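Local coordinates for phosphodiesterase (PDB 7D7P), which is an all-helical member of the phosphodiesterase family within the HD superfamily, built around a site that holds a zinc and a magnesium ion, at residues A[94-97]-A[98-101]; A[130-133]-A[134-137]; A[252-255]-A[256-260]; A[283-286]-A[287-291]. All coordinates share one frame; numbering follows the deposited sequence.

Interaction 1. Residues A[94-97]-A[98-101]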
loop_
_atom_site.group_PDB
_atom_site.type_symbol
_atom_site.label_atom_id
_atom_site.label_comp_id
_atom_site.label_asym_id
_atom_site.label_seq_id
_atom_site.Cartn_x
_atom_site.Cartn_y
_atom_site.Cartn_z
ATOM N N LEU A 94 -18.938 -17.821 32.307
ATOM C CA LEU A 94 -19.309 -16.853 31.277
ATOM C C LEU A 94 -19.836 -15.564 31.892
ATOM O O LEU A 94 -19.463 -14.464 31.466
ATOM C CB LEU A 94 -20.353 -17.459 30.340
ATOM C CG LEU A 94 -19.850 -18.458 29.302
ATOM C CD1 LEU A 94 -21.010 -19.041 28.508
ATOM C CD2 LEU A 94 -18.860 -17.781 28.382
ATOM N N GLN A 95 -20.708 -15.680 32.895
ATOM C CA GLN A 95 -21.234 -14.495 33.566
ATOM C C GLN A 95 -20.123 -13.699 34.238
ATOM O O GLN A 95 -20.071 -12.470 34.119
ATOM C CB GLN A 95 -22.294 -14.908 34.588
ATOM C CG GLN A 95 -22.870 -13.756 35.391
ATOM C CD GLN A 95 -23.900 -14.216 36.407
ATOM O OE1 GLN A 95 -23.721 -15.238 37.071
ATOM N NE2 GLN A 95 -24.992 -13.470 36.523
ATOM N N LYS A 96 -19.222 -14.384 34.949
ATOM C CA LYS A 96 -18.136 -13.681 35.625
ATOM C C LYS A 96 -17.189 -13.021 34.629
ATOM O O LYS A 96 -16.655 -11.943 34.909
ATOM C CB LYS A 96 -17.370 -14.640 36.535
ATOM C CG LYS A 96 -16.296 -13.970 37.378
ATOM C CD LYS A 96 -16.890 -12.961 38.350
ATOM C CE LYS A 96 -15.828 -12.405 39.290
ATOM N NZ LYS A 96 -16.426 -11.661 40.436
ATOM N N VAL A 97 -16.976 -13.639 33.464
ATOM C CA VAL A 97 -16.165 -13.009 32.423
ATOM C C VAL A 97 -16.804 -11.698 31.979
ATOM O O VAL A 97 -16.130 -10.667 31.860
ATOM C CB VAL A 97 -15.963 -13.969 31.235
ATOM C CG1 VAL A 97 -15.350 -13.227 30.055
ATOM C CG2 VAL A 97 -15.074 -15.137 31.639
ATOM N N ARG A 98 -18.117 -11.718 31.718
ATOM C CA ARG A 98 -18.786 -10.518 31.224
ATOM C C ARG A 98 -18.768 -9.397 32.256
ATOM O O ARG A 98 -18.602 -8.223 31.904
ATOM C CB ARG A 98 -20.223 -10.830 30.813
ATOM C CG ARG A 98 -20.825 -9.736 29.936
ATOM C CD ARG A 98 -22.192 -9.290 30.397
ATOM N NE ARG A 98 -23.112 -10.412 30.474
ATOM C CZ ARG A 98 -23.723 -10.793 31.588
ATOM N NH1 ARG A 98 -23.514 -10.136 32.722
ATOM N NH2 ARG A 98 -24.541 -11.833 31.561
ATOM N N THR A 99 -18.949 -9.735 33.537
ATOM C CA THR A 99 -18.965 -8.704 34.569
ATOM C C THR A 99 -17.593 -8.083 34.786
ATOM O O THR A 99 -17.503 -7.017 35.405
ATOM C CB THR A 99 -19.483 -9.268 35.895
ATOM O OG1 THR A 99 -18.650 -10.355 36.317
ATOM C CG2 THR A 99 -20.915 -9.758 35.747
ATOM N N GLN A 100 -16.527 -8.720 34.303
ATOM C CA GLN A 100 -15.187 -8.161 34.418
ATOM C C GLN A 100 -14.768 -7.372 33.185
ATOM O O GLN A 100 -13.692 -6.766 33.192
ATOM C CB GLN A 100 -14.170 -9.269 34.691
ATOM C CG GLN A 100 -14.329 -9.911 36.058
ATOM C CD GLN A 100 -13.773 -9.052 37.173
ATOM O OE1 GLN A 100 -14.376 -8.935 38.240
ATOM N NE2 GLN A 100 -12.615 -8.447 36.934
ATOM N N TYR A 101 -15.576 -7.373 32.134
ATOM C CA TYR A 101 -15.392 -6.430 31.047
ATOM C C TYR A 101 -16.111 -5.134 31.391
ATOM O O TYR A 101 -17.118 -5.130 32.104
ATOM C CB TYR A 101 -15.909 -7.002 29.724
ATOM C CG TYR A 101 -14.894 -7.883 29.027
ATOM C CD1 TYR A 101 -14.798 -9.233 29.326
ATOM C CD2 TYR A 101 -14.018 -7.356 28.085
ATOM C CE1 TYR A 101 -13.863 -10.043 28.700
ATOM C CE2 TYR A 101 -13.080 -8.156 27.452
ATOM C CZ TYR A 101 -13.008 -9.499 27.764
ATOM O OH TYR A 101 -12.077 -10.301 27.140
#

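Interaction 2. Residues A[130-133]-A[134-137]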
loop_
_atom_site.group_PDB
_atom_site.type_symbol
_atom_site.label_atom_id
_atom_site.label_comp_id
_atom_site.label_asym_id
_atom_site.label_seq_id
_atom_site.Cartn_x
_atom_site.Cartn_y
_atom_site.Cartn_z
ATOM N N PHE A 130 -3.985 -30.634 13.610
ATOM C CA PHE A 130 -2.811 -30.580 14.473
ATOM C C PHE A 130 -3.074 -30.054 15.877
ATOM O O PHE A 130 -2.314 -30.405 16.787
ATOM C CB PHE A 130 -1.681 -29.754 13.827
ATOM C CG PHE A 130 -2.054 -28.333 13.481
ATOM C CD1 PHE A 130 -2.026 -27.335 14.443
ATOM C CD2 PHE A 130 -2.385 -27.989 12.180
ATOM C CE1 PHE A 130 -2.351 -26.028 14.120
ATOM C CE2 PHE A 130 -2.708 -26.683 11.851
ATOM C CZ PHE A 130 -2.692 -25.702 12.823
ATOM N N ILE A 131 -4.116 -29.250 16.098
ATOM C CA ILE A 131 -4.398 -28.762 17.443
ATOM C C ILE A 131 -4.862 -29.919 18.320
ATOM O O ILE A 131 -5.565 -30.831 17.863
ATOM C CB ILE A 131 -5.437 -27.626 17.410
ATOM C CG1 ILE A 131 -5.412 -26.841 18.724
ATOM C CG2 ILE A 131 -6.840 -28.159 17.154
ATOM C CD1 ILE A 131 -6.349 -25.649 18.744
ATOM N N THR A 132 -4.452 -29.898 19.583
ATOM C CA THR A 132 -4.882 -30.912 20.532
ATOM C C THR A 132 -6.166 -30.477 21.229
ATOM O O THR A 132 -6.585 -29.320 21.163
ATOM C CB THR A 132 -3.788 -31.196 21.565
ATOM O OG1 THR A 132 -3.795 -30.169 22.566
ATOM C CG2 THR A 132 -2.420 -31.248 20.897
ATOM N N GLU A 133 -6.792 -31.436 21.915
ATOM C CA GLU A 133 -8.038 -31.157 22.621
ATOM C C GLU A 133 -7.835 -30.123 23.719
ATOM O O GLU A 133 -8.664 -29.224 23.897
ATOM C CB GLU A 133 -8.607 -32.450 23.203
ATOM C CG GLU A 133 -10.088 -32.385 23.513
ATOM C CD GLU A 133 -10.933 -32.309 22.261
ATOM O OE1 GLU A 133 -10.601 -33.003 21.276
ATOM O OE2 GLU A 133 -11.928 -31.554 22.258
ATOM N N VAL A 134 -6.737 -30.235 24.470
ATOM C CA VAL A 134 -6.479 -29.284 25.547
ATOM C C VAL A 134 -6.190 -27.899 24.977
ATOM O O VAL A 134 -6.679 -26.887 25.495
ATOM C CB VAL A 134 -5.332 -29.789 26.443
ATOM C CG1 VAL A 134 -4.841 -28.681 27.365
ATOM C CG2 VAL A 134 -5.784 -30.995 27.255
ATOM N N GLU A 135 -5.411 -27.830 23.893
ATOM C CA GLU A 135 -5.114 -26.541 23.275
ATOM C C GLU A 135 -6.364 -25.898 22.686
ATOM O O GLU A 135 -6.474 -24.668 22.668
ATOM C CB GLU A 135 -4.039 -26.707 22.199
ATOM C CG GLU A 135 -2.670 -27.099 22.744
ATOM C CD GLU A 135 -1.745 -27.651 21.676
ATOM O OE1 GLU A 135 -2.207 -27.873 20.535
ATOM O OE2 GLU A 135 -0.552 -27.870 21.980
ATOM N N LEU A 136 -7.313 -26.704 22.207
ATOM C CA LEU A 136 -8.564 -26.152 21.698
ATOM C C LEU A 136 -9.358 -25.484 22.812
ATOM O O LEU A 136 -9.844 -24.358 22.653
ATOM C CB LEU A 136 -9.392 -27.251 21.030
ATOM C CG LEU A 136 -10.761 -26.836 20.490
ATOM C CD1 LEU A 136 -10.616 -25.781 19.402
ATOM C CD2 LEU A 136 -11.524 -28.051 19.973
ATOM N N LEU A 137 -9.502 -26.170 23.950
ATOM C CA LEU A 137 -10.162 -25.565 25.104
ATOM C C LEU A 137 -9.429 -24.310 25.558
ATOM O O LEU A 137 -10.062 -23.316 25.932
ATOM C CB LEU A 137 -10.251 -26.579 26.245
ATOM C CG LEU A 137 -10.781 -26.081 27.591
ATOM C CD1 LEU A 137 -12.236 -25.646 27.473
ATOM C CD2 LEU A 137 -10.620 -27.152 28.664
#

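Interaction 3. Residues A[252-255]-A[256-260]. With ZN (zinc ion), chain G.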
loop_
_atom_site.group_PDB
_atom_site.type_symbol
_atom_site.label_atom_id
_atom_site.label_comp_id
_atom_site.label_asym_id
_atom_site.label_seq_id
_atom_site.Cartn_x
_atom_site.Cartn_y
_atom_site.Cartn_z
ATOM N N LEU A 252 -0.841 -20.984 17.007
ATOM C CA LEU A 252 -1.992 -20.596 17.819
ATOM C C LEU A 252 -1.927 -19.121 18.197
ATOM O O LEU A 252 -2.942 -18.416 18.154
ATOM C CB LEU A 252 -2.073 -21.468 19.073
ATOM C CG LEU A 252 -2.167 -22.980 18.856
ATOM C CD1 LEU A 252 -2.261 -23.707 20.188
ATOM C CD2 LEU A 252 -3.350 -23.325 17.966
ATOM N N ALA A 253 -0.739 -18.639 18.572
ATOM C CA ALA A 253 -0.577 -17.220 18.864
ATOM C C ALA A 253 -0.843 -16.371 17.627
ATOM O O ALA A 253 -1.434 -15.289 17.723
ATOM C CB ALA A 253 0.827 -16.955 19.407
ATOM N N VAL A 254 -0.411 -16.846 16.457
ATOM C CA VAL A 254 -0.664 -16.120 15.217
ATOM C C VAL A 254 -2.161 -16.057 14.932
ATOM O O VAL A 254 -2.682 -15.020 14.502
ATOM C CB VAL A 254 0.117 -16.771 14.058
ATOM C CG1 VAL A 254 -0.445 -16.341 12.710
ATOM C CG2 VAL A 254 1.600 -16.431 14.158
ATOM N N LEU A 255 -2.879 -17.154 15.186
ATOM C CA LEU A 255 -4.302 -17.197 14.859
ATOM C C LEU A 255 -5.127 -16.337 15.812
ATOM O O LEU A 255 -6.083 -15.678 15.384
ATOM C CB LEU A 255 -4.801 -18.643 14.868
ATOM C CG LEU A 255 -4.314 -19.519 13.711
ATOM C CD1 LEU A 255 -4.817 -20.947 13.863
ATOM C CD2 LEU A 255 -4.748 -18.931 12.372
ATOM N N LEU A 256 -4.790 -16.335 17.107
ATOM C CA LEU A 256 -5.533 -15.493 18.042
ATOM C C LEU A 256 -5.308 -14.015 17.747
ATOM O O LEU A 256 -6.237 -13.205 17.859
ATOM C CB LEU A 256 -5.146 -15.809 19.487
ATOM C CG LEU A 256 -5.924 -14.968 20.511
ATOM C CD1 LEU A 256 -7.413 -15.287 20.444
ATOM C CD2 LEU A 256 -5.398 -15.141 21.933
ATOM N N HIS A 257 -4.080 -13.645 17.378
ATOM C CA HIS A 257 -3.821 -12.272 16.958
ATOM C C HIS A 257 -4.627 -11.924 15.715
ATOM O O HIS A 257 -5.132 -10.801 15.585
ATOM C CB HIS A 257 -2.324 -12.075 16.712
ATOM C CG HIS A 257 -1.964 -10.705 16.228
ATOM N ND1 HIS A 257 -2.298 -9.560 16.917
ATOM C CD2 HIS A 257 -1.289 -10.297 15.126
ATOM C CE1 HIS A 257 -1.851 -8.505 16.260
ATOM N NE2 HIS A 257 -1.234 -8.925 15.170
ATOM N N THR A 258 -4.771 -12.883 14.793
ATOM C CA THR A 258 -5.613 -12.672 13.619
ATOM C C THR A 258 -7.059 -12.403 14.018
ATOM O O THR A 258 -7.699 -11.491 13.484
ATOM C CB THR A 258 -5.538 -13.884 12.687
ATOM O OG1 THR A 258 -4.173 -14.151 12.348
ATOM C CG2 THR A 258 -6.336 -13.630 11.410
ATOM N N ALA A 259 -7.594 -13.189 14.959
ATOM C CA ALA A 259 -8.981 -13.000 15.369
ATOM C C ALA A 259 -9.169 -11.699 16.138
ATOM O O ALA A 259 -10.255 -11.112 16.098
ATOM C CB ALA A 259 -9.454 -14.185 16.211
ATOM N N ASP A 260 -8.131 -11.239 16.842
ATOM C CA ASP A 260 -8.222 -9.972 17.558
ATOM C C ASP A 260 -8.450 -8.812 16.596
ATOM O O ASP A 260 -9.210 -7.884 16.897
ATOM C CB ASP A 260 -6.956 -9.745 18.384
ATOM C CG ASP A 260 -7.122 -8.649 19.421
ATOM O OD1 ASP A 260 -8.276 -8.268 19.701
ATOM O OD2 ASP A 260 -6.100 -8.166 19.956
HETATM ZN ZN ZN G . -8.803 -7.364 21.709
HETATM O O HOH W 1 -6.397 -7.281 22.350
HETATM O O HOH W 2 -8.322 -5.218 20.808
#

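Interaction 4. Residues A[283-286]-A[287-291]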
loop_
_atom_site.group_PDB
_atom_site.type_symbol
_atom_site.label_atom_id
_atom_site.label_comp_id
_atom_site.label_asym_id
_atom_site.label_seq_id
_atom_site.Cartn_x
_atom_site.Cartn_y
_atom_site.Cartn_z
ATOM N N ASN A 283 -10.049 9.098 21.033
ATOM C CA ASN A 283 -10.324 10.495 21.353
ATOM C C ASN A 283 -10.437 10.710 22.857
ATOM O O ASN A 283 -9.973 11.732 23.379
ATOM C CB ASN A 283 -11.603 10.956 20.651
ATOM C CG ASN A 283 -11.496 10.885 19.140
ATOM O OD1 ASN A 283 -10.398 10.881 18.581
ATOM N ND2 ASN A 283 -12.640 10.833 18.468
ATOM N N ASN A 284 -11.054 9.764 23.570
ATOM C CA ASN A 284 -11.147 9.876 25.022
ATOM C C ASN A 284 -9.776 9.809 25.683
ATOM O O ASN A 284 -9.547 10.475 26.698
ATOM C CB ASN A 284 -12.057 8.779 25.578
ATOM C CG ASN A 284 -13.524 9.033 25.284
ATOM O OD1 ASN A 284 -13.935 10.172 25.057
ATOM N ND2 ASN A 284 -14.322 7.971 25.285
ATOM N N GLN A 285 -8.855 9.014 25.128
ATOM C CA GLN A 285 -7.527 8.906 25.724
ATOM C C GLN A 285 -6.741 10.202 25.554
ATOM O O GLN A 285 -6.105 10.681 26.500
ATOM C CB GLN A 285 -6.758 7.732 25.113
ATOM C CG GLN A 285 -5.326 7.641 25.620
ATOM C CD GLN A 285 -4.579 6.433 25.092
ATOM O OE1 GLN A 285 -5.135 5.339 24.977
ATOM N NE2 GLN A 285 -3.304 6.626 24.773
ATOM N N VAL A 286 -6.765 10.772 24.346
ATOM C CA VAL A 286 -6.089 12.045 24.096
ATOM C C VAL A 286 -6.637 13.128 25.017
ATOM O O VAL A 286 -5.887 13.965 25.535
ATOM C CB VAL A 286 -6.228 12.434 22.611
ATOM C CG1 VAL A 286 -5.986 13.926 22.409
ATOM C CG2 VAL A 286 -5.269 11.622 21.764
ATOM N N GLU A 287 -7.952 13.122 25.240
ATOM C CA GLU A 287 -8.557 14.080 26.161
ATOM C C GLU A 287 -8.069 13.854 27.588
ATOM O O GLU A 287 -7.796 14.813 28.319
ATOM C CB GLU A 287 -10.081 13.980 26.069
ATOM C CG GLU A 287 -10.840 14.293 27.346
ATOM C CD GLU A 287 -12.331 14.034 27.202
ATOM O OE1 GLU A 287 -12.897 14.370 26.139
ATOM O OE2 GLU A 287 -12.936 13.486 28.148
ATOM N N LEU A 288 -7.937 12.589 27.998
ATOM C CA LEU A 288 -7.408 12.298 29.327
ATOM C C LEU A 288 -5.921 12.614 29.421
ATOM O O LEU A 288 -5.449 13.051 30.478
ATOM C CB LEU A 288 -7.660 10.831 29.688
ATOM C CG LEU A 288 -7.183 10.364 31.068
ATOM C CD1 LEU A 288 -7.872 11.154 32.169
ATOM C CD2 LEU A 288 -7.425 8.874 31.252
ATOM N N GLU A 289 -5.170 12.408 28.335
ATOM C CA GLU A 289 -3.732 12.655 28.375
ATOM C C GLU A 289 -3.427 14.146 28.464
ATOM O O GLU A 289 -2.455 14.549 29.113
ATOM C CB GLU A 289 -3.059 12.033 27.150
ATOM C CG GLU A 289 -2.833 10.528 27.269
ATOM C CD GLU A 289 -2.487 9.864 25.944
ATOM O OE1 GLU A 289 -2.707 10.481 24.880
ATOM O OE2 GLU A 289 -1.995 8.717 25.967
ATOM N N ALA A 290 -4.246 14.980 27.819
ATOM C CA ALA A 290 -4.056 16.424 27.920
ATOM C C ALA A 290 -4.354 16.922 29.330
ATOM O O ALA A 290 -3.640 17.784 29.853
ATOM C CB ALA A 290 -4.934 17.143 26.895
ATOM N N LYS A 291 -5.397 16.381 29.965
ATOM C CA LYS A 291 -5.719 16.755 31.337
ATOM C C LYS A 291 -4.652 16.309 32.326
ATOM O O LYS A 291 -4.549 16.891 33.412
ATOM C CB LYS A 291 -7.072 16.165 31.738
#

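Interaction 1. Residues A[94-97]-A[98-101]
Thr99 OG1 sits between its own backbone N and carbonyl carbon, chi1 59°, and this turns the hydroxyl back along the helix onto Lys96. Tyr101 CG lies beside its own backbone N, chi1 -84°, which lays the ring against Val97. Both contacts belong to the C-terminal end of helix 87-99, where regular i to i+4 bonding gives way to a turn. Arg98 N still bonds Leu94 O, and Thr99 N bonds Gln95 O at 3.0 Å. Thr99 OG1 donates to Lys96 O at 2.9 Å, from above the carbonyl plane. Lys96 O also receives a weak bond from Gln100 N. Further on, Gln100 N turns to Val97 O at 3.1 Å, an i to i+3 bond that arrives well above the carbonyl plane. Tyr101 N adds a weak bond to the same oxygen. The aliphatic part of Lys96 lies across the Thr99 side chain, with CD 3.7 Å from OG1. Its CE approaches Gln100 OE1 at 3.9 Å.

Val97 and Tyr101 lie side by side and point the same way. Trp109 of helix 109-126 packs on Val97, and Ala112 of the same helix on Tyr101. The Tyr101 hydroxyl is hydrogen-bonded to Leu144 O and to the backbone N of Asp147, a zinc ligand. The hydroxyl thus ties the turn at the end of helix 87-99 to the backbone of a zinc ligand. Val97 O lies at the ring edge, in its plane, 3.2 Å from Tyr101 CD1, while Val97 CG1 touches Tyr101 CE1 at 3.8 Å.

Interaction 2. Residues A[130-133]-A[134-137]
Glu135 reaches back from the first turn of helix 133-145 to Thr132, the residue just before it. Its CB lies 3.7 Å from Ile131 CG1, and the two side chains run past each other in opposite directions. CG comes next, 3.3 Å from Thr132 OG1. It lies beside the backbone N of Glu135, chi1 -67°, and the extended chain beyond it carries the carboxylate back past the helix start. CD passes Thr132 CG2 at 3.7 Å. At the tip, OE1 accepts from Thr132 N at 3.2 Å, a nearly straight bond with an N-H...O angle of 169°. The donor meets this oxygen from above the carboxylate plane.

Thr132 answers in kind. Its OG1 accepts from Glu135 N at 3.1 Å, so each residue uses its side chain to bind the other's backbone N-H. The main chain then takes up helical bonding: Leu136 N bonds Thr132 O at 2.9 Å, and Leu137 N bonds Glu133 O. Ile131 adds an apolar contact, its CD1 lying 4.1 Å from Leu136 CB.

The Glu135 carboxylate has further partners. OE2 forms a salt bridge with Arg205 of helix 200-215, and OE1 one with Arg248 of helix 245-260. These two arginines probably keep the buried glutamate ionised. They also connect the helix start to two neighbouring helices. The reciprocal pair of bonds between Thr132, at the N-cap, and Glu135, three residues on, is a capping box, which marks the N-terminus of helix 133-145.

Interaction 3. Residues A[252-255]-A[256-260]
The metal site of this HD-superfamily fold takes one of its zinc ligands, Asp260, from the last turn of helix 245-260. Within that helix Thr258 reaches back to Val254. Its OG1 donates to Val254 O at 2.8 Å, and Thr258 N bonds the same oxygen at 3.0 Å. The two donors approach from opposite faces of the carbonyl plane, so one oxygen is gripped twice by one residue. The hydroxyl gets there because OG1 stands beside the backbone N of Thr258, chi1 -55°. This OG1 is also hydrogen-bonded to Trp323 NE1 of helix 305-330. A buried hydroxyl thereby joins the two helices.

The other backbone bonds are regular. Leu256 N bonds Leu252 O, His257 N bonds Ala253 O, and Ala259 N bonds Leu255 O at 2.9 Å. His257 CB lies 3.5 Å from Ala253 O, while its ring leads away from the preceding turn. There NE2 is hydrogen-bonded to His222, and the ring meets Trp323 edge-to-face. On another flank Leu256 packs on Val115 and Thr119 of helix 109-126.

Asp260 lies one turn on from Leu256, whose carbonyl oxygen accepts its backbone N-H. Its carboxylate projects from the helix to the zinc ion, which His111, His146 and Asp147 also bind. Water 1 and water 2 complete the set of six ligand atoms. Only one carboxylate oxygen binds the metal: OD1 lies 2.3 Å from the zinc ion, while OD2 accepts a hydrogen bond from water 1 at 2.6 Å.

Interaction 4. Residues A[283-286]-A[287-291]
Gln285 NE2 donates to Glu289 OE2 at 2.7 Å, an i to i+4 side-chain bond near the end of helix 268-291. The N-H...O angle is 148°, and the donor comes from above the carboxylate plane. The two flat groups stand 79° apart, so they meet almost at right angles. Gln285 CG points away from its own backbone N, chi1 176°, and the extended chain carries the amide across the glutamate at a slant, with Glu289 CD 3.6 Å from Gln285 CG. The backbone joins the same pair: Glu289 N bonds Gln285 O at 2.7 Å. One residue further on, Ala290 N bonds Val286 O.

Each side chain has another polar partner. Gln285 OE1 accepts from Thr154 N, and Glu289 OE1 is hydrogen-bonded to Ser296 OG.

Packing is modest further out. Val286 CG2 comes within 4.2 Å of Glu289 OE1. Phe157 of helix 155-161 touches Gln285, Leu288 and Glu289, and Met300 packs on Gln285 and Val286. Buried amide and carboxylate thus satisfy each other in part, and the outer partners probably restrict their rotation. This links the helix to the segments that hold Thr154 and Ser296.

All four are local contacts within a helix or at one of its two ends. Interaction 3 is the buried one, nearest the centre of the chain, and it alone holds a zinc ligand. Interactions 1, 2 and 4 lie further out and are partly buried. Interactions 2 and 3 touch: Ile131 and Glu135 pack on Leu252, joining the start of helix 133-145 to helix 245-260. Interactions 2 and 4 stand on opposite sides of the chain's centre, about 42 Å apart between centres. In interactions 1 and 3 a threonine hydroxyl donates to a backbone carbonyl. In interaction 2 it accepts from a backbone N-H, paired with a glutamate carboxylate. Interaction 4 joins a carboxylate to a side-chain amide.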